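Cwp19 (Clostridioides difficile, PDB 5OQ3) is a cell-wall protein whose TIM-barrel glycoside hydrolase domain forms this chain, and probably acts as a peptidoglycan-degrading enzyme. Local coordinates at residues K230-I233 with K234-P238. Residues are numbered along the deposited sequence; the frame is centred on the assembly and turned at random.
Sequences KASI and KSIKP
The C-terminal turns of helix 214-236, an outer helix of the TIM barrel, run out here into the short link to strand 241-244. K234 N and S235 N still make the helical i to i+4 bonds, to K230 O at 2.9 Å and to A231 O at 3.0 Å. I233 O takes K237 N nearly straight on, at 2.9 Å, and also I236 N, which stands above the carbonyl plane. The backbone bonds to S232 O, from S235 N and I236 N, are weak, and its firmer partner is the hydroxyl of S235. With OG between its own backbone N and carbonyl carbon (chi1 73°), the S235 side chain folds back over the turn, where a short hydroxyl can reach a carbonyl three residues earlier, and OG gives S232 O a 2.7 Å bond. I236 lays CG1 3.5 Å from S232 O, with CD1 close by, and its side chain also meets V179 of helix 165-181. I233, the buried residue, suits the inner side of the helix: its branched side chain packs on V179 and on F242 of the next strand. K234, bent at chi2 (-53°), has its CE 3.9 Å from K230 CG, so the two lysines meet through their aliphatic stems. K234 NZ forms a salt bridge with D285, which probably offsets the nearby like charge of K230, and also bonds V240 O. P238, with no N-H to continue the helical bonding, lies in the helix-to-strand link, part of the alternating beta-alpha architecture of a TIM barrel.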
ATOM      1  N   LYS A 230      -2.484 -13.904  -3.425  1.00  5.85           N
ATOM      2  CA  LYS A 230      -3.893 -14.168  -3.188  1.00  6.47           C
ATOM      3  C   LYS A 230      -4.148 -15.651  -2.953  1.00  6.31           C
ATOM      4  O   LYS A 230      -4.849 -16.034  -2.011  1.00  6.94           O
ATOM      5  CB  LYS A 230      -4.783 -13.592  -4.300  1.00  8.29           C
ATOM      6  CG  LYS A 230      -6.211 -13.606  -3.829  1.00 11.15           C
ATOM      7  CD  LYS A 230      -7.034 -12.716  -4.560  1.00 16.52           C
ATOM      8  CE  LYS A 230      -7.415 -13.394  -5.758  1.00 12.50           C
ATOM      9  NZ  LYS A 230      -8.507 -14.336  -5.432  1.00 21.72           N
ATOM     10  N   ALA A 231      -3.570 -16.481  -3.824  1.00  6.66           N
ATOM     11  CA  ALA A 231      -3.793 -17.924  -3.685  1.00  7.10           C
ATOM     12  C   ALA A 231      -3.267 -18.462  -2.361  1.00  6.92           C
ATOM     13  O   ALA A 231      -3.882 -19.328  -1.742  1.00  8.62           O
ATOM     14  CB  ALA A 231      -3.172 -18.668  -4.853  1.00  8.59           C
ATOM     15  N   SER A 232      -2.108 -17.975  -1.939  1.00  6.69           N
ATOM     16  CA  SER A 232      -1.515 -18.404  -0.687  1.00  7.16           C
ATOM     17  C   SER A 232      -2.441 -18.057   0.480  1.00  6.59           C
ATOM     18  O   SER A 232      -2.783 -18.875   1.312  1.00  9.17           O
ATOM     19  CB  SER A 232      -0.138 -17.747  -0.504  1.00  8.75           C
ATOM     20  OG  SER A 232       0.343 -17.969   0.807  1.00 10.10           O
ATOM     21  N   ILE A 233      -2.867 -16.802   0.512  1.00  6.99           N
ATOM     22  CA  ILE A 233      -3.777 -16.326   1.552  1.00  7.02           C
ATOM     23  C   ILE A 233      -5.014 -17.211   1.611  1.00  7.82           C
ATOM     24  O   ILE A 233      -5.362 -17.735   2.702  1.00  9.52           O
ATOM     25  CB  ILE A 233      -4.174 -14.852   1.366  1.00  8.21           C
ATOM     26  CG1 ILE A 233      -2.968 -13.975   1.476  1.00  7.98           C
ATOM     27  CG2 ILE A 233      -5.265 -14.465   2.366  1.00  8.97           C
ATOM     28  CD1 ILE A 233      -3.218 -12.565   0.951  1.00  7.89           C
ATOM     29  N   LYS A 234      -5.617 -17.466   0.439  1.00  8.05           N
ATOM     30  CA  LYS A 234      -6.899 -18.201   0.423  1.00  9.71           C
ATOM     31  C   LYS A 234      -6.713 -19.640   0.864  1.00  9.07           C
ATOM     32  O   LYS A 234      -7.640 -20.222   1.423  1.00 11.41           O
ATOM     33  CB  LYS A 234      -7.522 -18.124  -0.970  1.00 12.80           C
ATOM     34  CG  LYS A 234      -7.899 -16.701  -1.444  1.00 18.18           C
ATOM     35  CD  LYS A 234      -8.785 -15.845  -0.540  1.00 23.19           C
ATOM     36  CE  LYS A 234      -8.911 -14.386  -1.072  1.00 21.94           C
ATOM     37  NZ  LYS A 234      -9.843 -13.612  -0.193  1.00 23.59           N
ATOM     38  N   SER A 235      -5.530 -20.217   0.617  1.00  8.03           N
ATOM     39  CA  SER A 235      -5.301 -21.607   0.998  1.00 10.15           C
ATOM     40  C   SER A 235      -5.132 -21.763   2.515  1.00  9.82           C
ATOM     41  O   SER A 235      -5.195 -22.878   3.044  1.00 15.20           O
ATOM     42  CB  SER A 235      -4.017 -22.116   0.314  1.00 12.24           C
ATOM     43  OG  SER A 235      -2.861 -21.579   0.898  1.00 13.03           O
ATOM     44  N   ILE A 236      -4.915 -20.663   3.234  1.00  9.98           N
ATOM     45  CA  ILE A 236      -4.756 -20.650   4.674  1.00  9.08           C
ATOM     46  C   ILE A 236      -6.043 -20.155   5.360  1.00  7.95           C
ATOM     47  O   ILE A 236      -6.634 -20.836   6.190  1.00 10.84           O
ATOM     48  CB  ILE A 236      -3.532 -19.798   5.099  1.00 10.83           C
ATOM     49  CG1 ILE A 236      -2.255 -20.354   4.449  1.00 11.99           C
ATOM     50  CG2 ILE A 236      -3.388 -19.772   6.598  1.00 12.71           C
ATOM     51  CD1 ILE A 236      -1.099 -19.363   4.420  1.00 15.41           C
ATOM     52  N   LYS A 237      -6.438 -18.910   5.066  1.00  7.72           N
ATOM     53  CA  LYS A 237      -7.616 -18.284   5.617  1.00  8.27           C
ATOM     54  C   LYS A 237      -8.442 -17.708   4.477  1.00  8.44           C
ATOM     55  O   LYS A 237      -8.229 -16.576   4.081  1.00  8.23           O
ATOM     56  CB  LYS A 237      -7.207 -17.184   6.594  1.00  7.15           C
ATOM     57  CG  LYS A 237      -6.610 -17.701   7.899  1.00  7.69           C
ATOM     58  CD  LYS A 237      -6.097 -16.557   8.748  1.00  7.66           C
ATOM     59  CE  LYS A 237      -5.483 -17.021  10.066  1.00  8.35           C
ATOM     60  NZ  LYS A 237      -4.874 -15.851  10.764  1.00  8.31           N
ATOM     61  N   PRO A 238      -9.422 -18.435   3.960  1.00  8.44           N
ATOM     62  CA  PRO A 238     -10.191 -17.991   2.763  1.00  9.45           C
ATOM     63  C   PRO A 238     -10.842 -16.629   2.918  1.00  9.10           C
ATOM     64  O   PRO A 238     -11.022 -15.954   1.933  1.00 11.42           O
ATOM     65  CB  PRO A 238     -11.235 -19.065   2.608  1.00 12.58           C
ATOM     66  CG  PRO A 238     -10.769 -20.216   3.313  1.00 12.39           C
ATOM     67  CD  PRO A 238      -9.783 -19.812   4.338  1.00  9.09           C
TER